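Kcn28 (Kitasatospora, PDB 6J32) is a protein of the GT-B clan built round two parallel sheets, with a C-terminal region of the erythromycin biosynthesis protein CIII-like family. Local coordinates at residues B[58-63]-B[93-98]; B[107-112]-B[127-132]; B[136-141]-B[182-187]. One frame throughout, in Å; residues are numbered along the deposited sequence.

All three contacts belong to the half of the chain built round the seven-stranded parallel sheet, and they follow one another in series along the sequence. Interaction 1 joins edge strand 56-59, at one end of the sheet, to helix 77-99; interaction 2, about 16 Å away between centres, pairs strands 106-110 and 127-131 further into the same sheet. Interaction 3 lies beyond strand 127-131, where 136-141, leading into helix 140-143, meets 182-187 at the end of helix 180-183. Its centre is about 13 Å from that of interaction 2, and the two touch where Q129 meets R187, V182 and P185, with a probable backbone hydrogen bond to R187. Interactions 1 and 3 have centres about 25 Å apart. The contacts thus run from one sheet edge, through its interior, to a surface meeting beside strand 187-190.

Interaction 1 (B[58-63]-B[93-98])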
loop_
_atom_site.group_PDB
_atom_site.type_symbol
_atom_site.label_atom_id
_atom_site.label_comp_id
_atom_site.label_asym_id
_atom_site.label_seq_id
_atom_site.Cartn_x
_atom_site.Cartn_y
_atom_site.Cartn_z
ATOM N N VAL B 58 -4.216 10.888 -12.553
ATOM C CA VAL B 58 -5.216 11.331 -11.584
ATOM C C VAL B 58 -5.448 10.178 -10.615
ATOM O O VAL B 58 -6.218 9.258 -10.915
ATOM C CB VAL B 58 -6.520 11.761 -12.274
ATOM C CG1 VAL B 58 -7.570 12.137 -11.243
ATOM C CG2 VAL B 58 -6.259 12.921 -13.221
ATOM N N PRO B 59 -4.809 10.178 -9.450
ATOM C CA PRO B 59 -4.851 8.982 -8.605
ATOM C C PRO B 59 -6.197 8.835 -7.924
ATOM O O PRO B 59 -6.823 9.814 -7.512
ATOM C CB PRO B 59 -3.730 9.226 -7.588
ATOM C CG PRO B 59 -3.680 10.722 -7.474
ATOM C CD PRO B 59 -3.979 11.246 -8.863
ATOM N N TYR B 60 -6.648 7.589 -7.834
ATOM C CA TYR B 60 -7.768 7.214 -6.993
ATOM C C TYR B 60 -7.437 5.858 -6.395
ATOM O O TYR B 60 -6.640 5.101 -6.951
ATOM C CB TYR B 60 -9.108 7.182 -7.762
ATOM C CG TYR B 60 -9.325 5.963 -8.641
ATOM C CD1 TYR B 60 -9.769 4.757 -8.106
ATOM C CD2 TYR B 60 -9.119 6.031 -10.012
ATOM C CE1 TYR B 60 -9.971 3.648 -8.907
ATOM C CE2 TYR B 60 -9.324 4.925 -10.822
ATOM C CZ TYR B 60 -9.749 3.741 -10.265
ATOM O OH TYR B 60 -9.956 2.645 -11.067
ATOM N N THR B 61 -8.026 5.569 -5.239
ATOM C CA THR B 61 -7.767 4.317 -4.544
ATOM C C THR B 61 -8.698 3.242 -5.082
ATOM O O THR B 61 -9.923 3.361 -4.969
ATOM C CB THR B 61 -7.957 4.479 -3.038
ATOM O OG1 THR B 61 -7.020 5.445 -2.544
ATOM C CG2 THR B 61 -7.743 3.152 -2.338
ATOM N N SER B 62 -8.118 2.192 -5.648
ATOM C CA SER B 62 -8.891 1.092 -6.197
ATOM C C SER B 62 -9.115 0.037 -5.126
ATOM O O SER B 62 -8.215 -0.254 -4.333
ATOM C CB SER B 62 -8.181 0.475 -7.400
ATOM O OG SER B 62 -8.820 -0.728 -7.796
ATOM N N ALA B 63 -10.318 -0.534 -5.105
ATOM C CA ALA B 63 -10.641 -1.612 -4.181
ATOM C C ALA B 63 -10.483 -2.994 -4.798
ATOM O O ALA B 63 -10.743 -3.990 -4.117
ATOM C CB ALA B 63 -12.067 -1.448 -3.650
ATOM N N PRO B 93 -17.245 8.494 -6.426
ATOM C CA PRO B 93 -16.982 9.754 -5.710
ATOM C C PRO B 93 -15.558 10.244 -5.881
ATOM O O PRO B 93 -15.324 11.460 -5.886
ATOM C CB PRO B 93 -17.286 9.410 -4.246
ATOM C CG PRO B 93 -17.208 7.936 -4.160
ATOM C CD PRO B 93 -17.627 7.413 -5.500
ATOM N N GLN B 94 -14.591 9.336 -6.009
ATOM C CA GLN B 94 -13.218 9.771 -6.231
ATOM C C GLN B 94 -13.067 10.433 -7.594
ATOM O O GLN B 94 -12.360 11.441 -7.723
ATOM C CB GLN B 94 -12.258 8.593 -6.097
ATOM C CG GLN B 94 -12.397 7.836 -4.797
ATOM C CD GLN B 94 -11.282 6.837 -4.606
ATOM O OE1 GLN B 94 -10.121 7.219 -4.436
ATOM N NE2 GLN B 94 -11.620 5.549 -4.644
ATOM N N LEU B 95 -13.722 9.881 -8.624
ATOM C CA LEU B 95 -13.694 10.518 -9.938
ATOM C C LEU B 95 -14.429 11.852 -9.928
ATOM O O LEU B 95 -13.969 12.820 -10.546
ATOM C CB LEU B 95 -14.293 9.587 -10.994
ATOM C CG LEU B 95 -13.601 8.244 -11.233
ATOM C CD1 LEU B 95 -14.383 7.426 -12.242
ATOM C CD2 LEU B 95 -12.166 8.452 -11.702
ATOM N N ARG B 96 -15.566 11.930 -9.229
ATOM C CA ARG B 96 -16.313 13.185 -9.175
ATOM C C ARG B 96 -15.498 14.283 -8.511
ATOM O O ARG B 96 -15.421 15.408 -9.019
ATOM C CB ARG B 96 -17.648 12.999 -8.450
ATOM C CG ARG B 96 -18.544 14.233 -8.553
ATOM C CD ARG B 96 -19.851 14.098 -7.783
ATOM N NE ARG B 96 -20.698 13.024 -8.300
ATOM C CZ ARG B 96 -21.482 13.137 -9.374
ATOM N NH1 ARG B 96 -21.519 14.275 -10.057
ATOM N NH2 ARG B 96 -22.222 12.108 -9.772
ATOM N N ALA B 97 -14.882 13.977 -7.369
ATOM C CA ALA B 97 -14.091 14.990 -6.675
ATOM C C ALA B 97 -12.927 15.463 -7.533
ATOM O O ALA B 97 -12.612 16.659 -7.559
ATOM C CB ALA B 97 -13.582 14.443 -5.340
ATOM N N ALA B 98 -12.286 14.543 -8.258
ATOM C CA ALA B 98 -11.115 14.910 -9.046
ATOM C C ALA B 98 -11.485 15.775 -10.246
ATOM O O ALA B 98 -10.740 16.695 -10.600
ATOM C CB ALA B 98 -10.369 13.657 -9.500
#
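Both ends of the Q94 side-chain amide meet the backbone of T61, and the tight packing of the contact gathers round this pair. T61 N donates to Q94 OE1 at 2.8 Å, nearly straight at 164°, while Q94 NE2 donates to T61 O, also over 2.8 Å, with that oxygen lying close to the amide plane. An extended chain beyond CG (chi2 -170°) lets Q94 span from helix 77-99 to the loop that follows strand 56-59. The second subunit covers this end: its P44 O bonds to the T61 hydroxyl, and its T51 packs on Q94. Y60 fits against the same glutamine: its CB stands 3.5 Å from Q94 OE1 and 3.8 Å from Q94 CB. Its ring plane stands almost perpendicular to the amide. The ring runs on past L95, with the CD2 atoms of Y60 and L95 4.2 Å apart, and its OH bonds to S14 O.

The other end is looser. There V58 CG1 touches CB of the exposed A98 at 3.6 Å, a single methyl-to-methyl contact.

Q94 thus serves the N-H and C=O of one loop residue much as a neighbouring strand would. With NE2 also bonded to G90 O, the amide's orientation is settled: turned end for end, it would set donor against donor and acceptor against acceptor.

Interaction 2 (B[107-112]-B[127-132]); sequences FLYDVL and SIQISP
A chi1 of 64° places Y109 CG between the backbone N and carbonyl carbon, and the ring then lies over the backbone of Q129. Q129 CA sits 3.8 Å from the Y109 ring centroid and only 13° off the normal, a CH-pi contact over one face. Farther along the ring, Y109 CZ packs on Q129 CB at 3.6 Å, while S127 OG lies at the ring's edge. With CG opposite its backbone N (chi1 -177°), Q129 carries its amide past V111, and V111 CG1 comes 3.7 Å from Q129 CD.

L108 and I128 pack through aliphatic carbons alone. These two side chains lie alongside each other, pointing the same way, with L108 CD2 3.8 Å from I128 CB. Beneath them the parallel ladder is regular: I128 N donates to F107 O at 2.8 Å, Y109 N to I128 O at 3.1 Å and I130 N to Y109 O at 2.7 Å. Beyond this the pairing loosens, and the V111 N to I130 O bond is weak. There D110 OD2 accepts from L112 N at 2.8 Å, approached from above the carboxylate plane, which makes an Asx turn.

The pair brackets the beta-alpha-beta unit of strand 106-110, helix 115-122 and strand 127-131. That helix covers the Y109 side through A116 and R117, whereas I393 of helix 385-394 covers L108 and I128. Strand 9-13 bonds to the other edge of 106-110, away from 127-131, and strand 187-190 lies next to 127-131, where S188 OG bonds to Q129 OE1.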
loop_
_atom_site.group_PDB
_atom_site.type_symbol
_atom_site.label_atom_id
_atom_site.label_comp_id
_atom_site.label_asym_id
_atom_site.label_seq_id
_atom_site.Cartn_x
_atom_site.Cartn_y
_atom_site.Cartn_z
ATOM N N PHE B 107 -15.027 11.424 -21.905
ATOM C CA PHE B 107 -14.573 10.428 -20.944
ATOM C C PHE B 107 -14.279 9.127 -21.682
ATOM O O PHE B 107 -15.165 8.573 -22.343
ATOM C CB PHE B 107 -15.619 10.189 -19.853
ATOM C CG PHE B 107 -15.357 10.939 -18.575
ATOM C CD1 PHE B 107 -14.263 10.629 -17.786
ATOM C CD2 PHE B 107 -16.233 11.919 -18.140
ATOM C CE1 PHE B 107 -14.027 11.307 -16.603
ATOM C CE2 PHE B 107 -16.004 12.600 -16.955
ATOM C CZ PHE B 107 -14.901 12.292 -16.187
ATOM N N LEU B 108 -13.043 8.650 -21.573
ATOM C CA LEU B 108 -12.665 7.318 -22.021
ATOM C C LEU B 108 -12.570 6.425 -20.795
ATOM O O LEU B 108 -11.930 6.796 -19.804
ATOM C CB LEU B 108 -11.323 7.336 -22.749
ATOM C CG LEU B 108 -11.096 8.249 -23.952
ATOM C CD1 LEU B 108 -9.704 8.004 -24.500
ATOM C CD2 LEU B 108 -12.139 8.001 -25.025
ATOM N N TYR B 109 -13.180 5.244 -20.861
ATOM C CA TYR B 109 -13.198 4.377 -19.696
ATOM C C TYR B 109 -13.080 2.917 -20.100
ATOM O O TYR B 109 -13.728 2.466 -21.046
ATOM C CB TYR B 109 -14.473 4.595 -18.858
ATOM C CG TYR B 109 -15.779 4.235 -19.542
ATOM C CD1 TYR B 109 -16.431 5.141 -20.368
ATOM C CD2 TYR B 109 -16.370 2.994 -19.344
ATOM C CE1 TYR B 109 -17.627 4.817 -20.984
ATOM C CE2 TYR B 109 -17.560 2.662 -19.955
ATOM C CZ TYR B 109 -18.186 3.576 -20.776
ATOM O OH TYR B 109 -19.377 3.241 -21.389
ATOM N N ASP B 110 -12.255 2.189 -19.354
ATOM C CA ASP B 110 -12.161 0.744 -19.471
ATOM C C ASP B 110 -13.496 0.107 -19.090
ATOM O O ASP B 110 -14.342 0.723 -18.435
ATOM C CB ASP B 110 -11.042 0.240 -18.557
ATOM C CG ASP B 110 -10.911 -1.264 -18.554
ATOM O OD1 ASP B 110 -10.320 -1.823 -19.503
ATOM O OD2 ASP B 110 -11.418 -1.885 -17.597
ATOM N N VAL B 111 -13.687 -1.148 -19.514
ATOM C CA VAL B 111 -14.943 -1.845 -19.239
ATOM C C VAL B 111 -15.219 -1.920 -17.740
ATOM O O VAL B 111 -16.382 -1.928 -17.317
ATOM C CB VAL B 111 -14.935 -3.248 -19.876
ATOM C CG1 VAL B 111 -15.098 -3.153 -21.385
ATOM C CG2 VAL B 111 -13.649 -3.981 -19.528
ATOM N N LEU B 112 -14.175 -1.965 -16.914
ATOM C CA LEU B 112 -14.358 -2.029 -15.470
ATOM C C LEU B 112 -14.436 -0.658 -14.813
ATOM O O LEU B 112 -14.598 -0.586 -13.593
ATOM C CB LEU B 112 -13.226 -2.833 -14.814
ATOM C CG LEU B 112 -13.186 -4.345 -15.052
ATOM C CD1 LEU B 112 -12.070 -4.977 -14.240
ATOM C CD2 LEU B 112 -14.523 -4.991 -14.718
ATOM N N SER B 127 -19.104 9.868 -23.628
ATOM C CA SER B 127 -18.227 8.849 -23.078
ATOM C C SER B 127 -18.015 7.745 -24.105
ATOM O O SER B 127 -18.898 7.448 -24.914
ATOM C CB SER B 127 -18.787 8.255 -21.780
ATOM O OG SER B 127 -19.931 7.466 -22.036
ATOM N N ILE B 128 -16.823 7.151 -24.072
ATOM C CA ILE B 128 -16.448 6.066 -24.973
ATOM C C ILE B 128 -15.839 4.949 -24.140
ATOM O O ILE B 128 -14.880 5.177 -23.395
ATOM C CB ILE B 128 -15.461 6.526 -26.057
ATOM C CG1 ILE B 128 -16.068 7.654 -26.894
ATOM C CG2 ILE B 128 -15.080 5.357 -26.946
ATOM C CD1 ILE B 128 -15.123 8.225 -27.924
ATOM N N GLN B 129 -16.395 3.751 -24.262
ATOM C CA GLN B 129 -15.857 2.582 -23.584
ATOM C C GLN B 129 -14.672 2.014 -24.357
ATOM O O GLN B 129 -14.703 1.919 -25.588
ATOM C CB GLN B 129 -16.946 1.525 -23.438
ATOM C CG GLN B 129 -16.531 0.282 -22.689
ATOM C CD GLN B 129 -17.549 -0.829 -22.845
ATOM O OE1 GLN B 129 -17.639 -1.453 -23.901
ATOM N NE2 GLN B 129 -18.335 -1.066 -21.801
ATOM N N ILE B 130 -13.621 1.642 -23.625
ATOM C CA ILE B 130 -12.424 1.025 -24.188
ATOM C C ILE B 130 -12.386 -0.419 -23.702
ATOM O O ILE B 130 -12.052 -0.689 -22.544
ATOM C CB ILE B 130 -11.146 1.774 -23.793
ATOM C CG1 ILE B 130 -11.260 3.267 -24.112
ATOM C CG2 ILE B 130 -9.944 1.175 -24.504
ATOM C CD1 ILE B 130 -11.276 3.582 -25.602
ATOM N N SER B 131 -12.716 -1.359 -24.587
ATOM C CA SER B 131 -12.744 -2.770 -24.224
ATOM C C SER B 131 -11.408 -3.412 -24.563
ATOM O O SER B 131 -11.031 -3.437 -25.741
ATOM C CB SER B 131 -13.863 -3.491 -24.953
ATOM O OG SER B 131 -13.882 -4.868 -24.622
ATOM N N PRO B 132 -10.668 -3.942 -23.584
ATOM C CA PRO B 132 -9.359 -4.537 -23.885
ATOM C C PRO B 132 -9.435 -5.919 -24.507
ATOM O O PRO B 132 -8.394 -6.454 -24.914
ATOM C CB PRO B 132 -8.687 -4.589 -22.509
ATOM C CG PRO B 132 -9.837 -4.802 -21.577
ATOM C CD PRO B 132 -10.962 -3.967 -22.141
#

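Interaction 3 (B[136-141]-B[182-187]); sequences MPEKYR and VNLPER
N183, at the end of helix 180-183, has more surface buried by this contact than any other residue of the two segments; M136 and R141 meet its side chain and E138 its carbonyl. The side chains of R141 and N183 cross at about a right angle, with their guanidinium and amide planes 73° apart, and as modelled ND2 of N183 sits over one face of the guanidinium. R141 NH1 and N183 ND2 are placed 2.7 Å apart, but both are donors, so this is no hydrogen bond and the placing is doubtful. As modelled, the other branch of the amide faces a methyl: M136 CE lies 3.3 Å from N183 OD1, brought there by the bend of the methionine chain at its last torsion (chi3 -42°).

E138 comes next in buried surface. A bend at chi2 (68°) turns its carboxylate to N183, where E138 OE2 and N183 O, both acceptors, stand 3.3 Å apart without a hydrogen bond. Its still shorter approach to L184 is doubtful.

The two segments have firmer partners outside the contact: K139 forms a salt bridge with D199, and L184 O accepts from R117. Across the contact itself no hydrogen bond forms. Like polar groups face each other, so the chemistry implies a loose surface meeting between the segment after strand 127-131 and the end of helix 180-183, in which the N183 amide orientation is best treated as uncertain.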
loop_
_atom_site.group_PDB
_atom_site.type_symbol
_atom_site.label_atom_id
_atom_site.label_comp_id
_atom_site.label_asym_id
_atom_site.label_seq_id
_atom_site.Cartn_x
_atom_site.Cartn_y
_atom_site.Cartn_z
ATOM N N MET B 136 -19.340 -8.807 -24.931
ATOM C CA MET B 136 -20.407 -9.792 -24.897
ATOM C C MET B 136 -21.480 -9.409 -25.902
ATOM O O MET B 136 -22.047 -8.312 -25.793
ATOM C CB MET B 136 -21.014 -9.874 -23.509
ATOM C CG MET B 136 -20.164 -10.610 -22.493
ATOM S SD MET B 136 -20.941 -10.633 -20.865
ATOM C CE MET B 136 -21.551 -8.951 -20.770
ATOM N N PRO B 137 -21.779 -10.246 -26.892
ATOM C CA PRO B 137 -22.846 -9.901 -27.833
ATOM C C PRO B 137 -24.178 -9.848 -27.106
ATOM O O PRO B 137 -24.404 -10.551 -26.119
ATOM C CB PRO B 137 -22.808 -11.043 -28.855
ATOM C CG PRO B 137 -21.424 -11.593 -28.752
ATOM C CD PRO B 137 -21.055 -11.461 -27.302
ATOM N N GLU B 138 -25.072 -9.009 -27.617
ATOM C CA GLU B 138 -26.355 -8.780 -26.964
ATOM C C GLU B 138 -27.317 -9.954 -27.120
ATOM O O GLU B 138 -28.522 -9.814 -26.889
ATOM C CB GLU B 138 -26.947 -7.449 -27.415
ATOM C CG GLU B 138 -27.061 -6.457 -26.235
ATOM C CD GLU B 138 -25.707 -5.960 -25.689
ATOM O OE1 GLU B 138 -24.744 -6.750 -25.571
ATOM O OE2 GLU B 138 -25.607 -4.762 -25.357
ATOM N N LYS B 139 -26.804 -11.101 -27.566
ATOM C CA LYS B 139 -27.546 -12.350 -27.468
ATOM C C LYS B 139 -27.087 -13.224 -26.309
ATOM O O LYS B 139 -27.891 -13.992 -25.778
ATOM C CB LYS B 139 -27.438 -13.143 -28.785
ATOM C CG LYS B 139 -26.865 -14.555 -28.658
ATOM C CD LYS B 139 -25.353 -14.576 -28.845
ATOM C CE LYS B 139 -24.808 -15.989 -28.728
ATOM N NZ LYS B 139 -25.438 -16.898 -29.722
ATOM N N TYR B 140 -25.823 -13.107 -25.885
ATOM C CA TYR B 140 -25.351 -13.874 -24.735
ATOM C C TYR B 140 -25.982 -13.388 -23.432
ATOM O O TYR B 140 -26.195 -14.191 -22.516
ATOM C CB TYR B 140 -23.824 -13.803 -24.649
ATOM C CG TYR B 140 -23.173 -14.705 -23.611
ATOM C CD1 TYR B 140 -22.672 -15.955 -23.960
ATOM C CD2 TYR B 140 -23.033 -14.290 -22.291
ATOM C CE1 TYR B 140 -22.064 -16.772 -23.018
ATOM C CE2 TYR B 140 -22.429 -15.101 -21.345
ATOM C CZ TYR B 140 -21.946 -16.339 -21.714
ATOM O OH TYR B 140 -21.345 -17.145 -20.774
ATOM N N ARG B 141 -26.271 -12.086 -23.322
ATOM C CA ARG B 141 -26.967 -11.578 -22.141
ATOM C C ARG B 141 -28.373 -12.147 -22.031
ATOM O O ARG B 141 -28.789 -12.595 -20.957
ATOM C CB ARG B 141 -26.998 -10.052 -22.144
ATOM C CG ARG B 141 -25.640 -9.411 -22.194
ATOM C CD ARG B 141 -24.930 -9.756 -20.893
ATOM N NE ARG B 141 -25.687 -9.310 -19.726
ATOM C CZ ARG B 141 -25.893 -8.043 -19.387
ATOM N NH1 ARG B 141 -25.403 -7.062 -20.129
ATOM N NH2 ARG B 141 -26.603 -7.759 -18.304
ATOM N N VAL B 182 -22.902 -0.594 -18.269
ATOM C CA VAL B 182 -21.808 -1.564 -18.121
ATOM C C VAL B 182 -21.610 -2.245 -19.471
ATOM O O VAL B 182 -20.512 -2.213 -20.035
ATOM C CB VAL B 182 -22.006 -2.617 -17.008
ATOM C CG1 VAL B 182 -21.005 -3.749 -17.165
ATOM C CG2 VAL B 182 -21.818 -2.003 -15.627
ATOM N N ASN B 183 -22.666 -2.866 -19.998
ATOM C CA ASN B 183 -22.551 -3.714 -21.178
ATOM C C ASN B 183 -23.193 -3.134 -22.434
ATOM O O ASN B 183 -23.128 -3.771 -23.488
ATOM C CB ASN B 183 -23.151 -5.091 -20.882
ATOM C CG ASN B 183 -22.471 -5.772 -19.714
ATOM O OD1 ASN B 183 -21.245 -5.852 -19.661
ATOM N ND2 ASN B 183 -23.264 -6.242 -18.756
ATOM N N LEU B 184 -23.802 -1.952 -22.362
ATOM C CA LEU B 184 -24.388 -1.289 -23.531
ATOM C C LEU B 184 -23.953 0.174 -23.552
ATOM O O LEU B 184 -24.757 1.081 -23.309
ATOM C CB LEU B 184 -25.912 -1.413 -23.515
ATOM C CG LEU B 184 -26.725 -1.040 -24.756
ATOM C CD1 LEU B 184 -26.546 -2.082 -25.846
ATOM C CD2 LEU B 184 -28.200 -0.875 -24.409
ATOM N N PRO B 185 -22.678 0.438 -23.829
ATOM C CA PRO B 185 -22.194 1.823 -23.847
ATOM C C PRO B 185 -22.769 2.603 -25.020
ATOM O O PRO B 185 -23.333 2.050 -25.963
ATOM C CB PRO B 185 -20.677 1.664 -23.964
ATOM C CG PRO B 185 -20.503 0.357 -24.654
ATOM C CD PRO B 185 -21.607 -0.522 -24.148
ATOM N N GLU B 186 -22.629 3.928 -24.942
ATOM C CA GLU B 186 -22.996 4.776 -26.071
ATOM C C GLU B 186 -22.142 4.436 -27.281
ATOM O O GLU B 186 -22.654 4.114 -28.358
ATOM C CB GLU B 186 -22.810 6.252 -25.710
ATOM C CG GLU B 186 -23.631 6.751 -24.542
ATOM C CD GLU B 186 -23.229 8.156 -24.122
ATOM O OE1 GLU B 186 -23.751 8.642 -23.096
ATOM O OE2 GLU B 186 -22.370 8.762 -24.800
ATOM N N ARG B 187 -20.826 4.495 -27.107
ATOM C CA ARG B 187 -19.851 4.156 -28.127
ATOM C C ARG B 187 -18.772 3.323 -27.454
ATOM O O ARG B 187 -18.493 3.497 -26.265
ATOM C CB ARG B 187 -19.245 5.415 -28.770
ATOM C CG ARG B 187 -20.237 6.569 -28.901
ATOM C CD ARG B 187 -19.823 7.599 -29.933
ATOM N NE ARG B 187 -20.891 8.567 -30.183
ATOM C CZ ARG B 187 -21.852 8.416 -31.092
ATOM N NH1 ARG B 187 -21.889 7.329 -31.851
ATOM N NH2 ARG B 187 -22.778 9.354 -31.243
#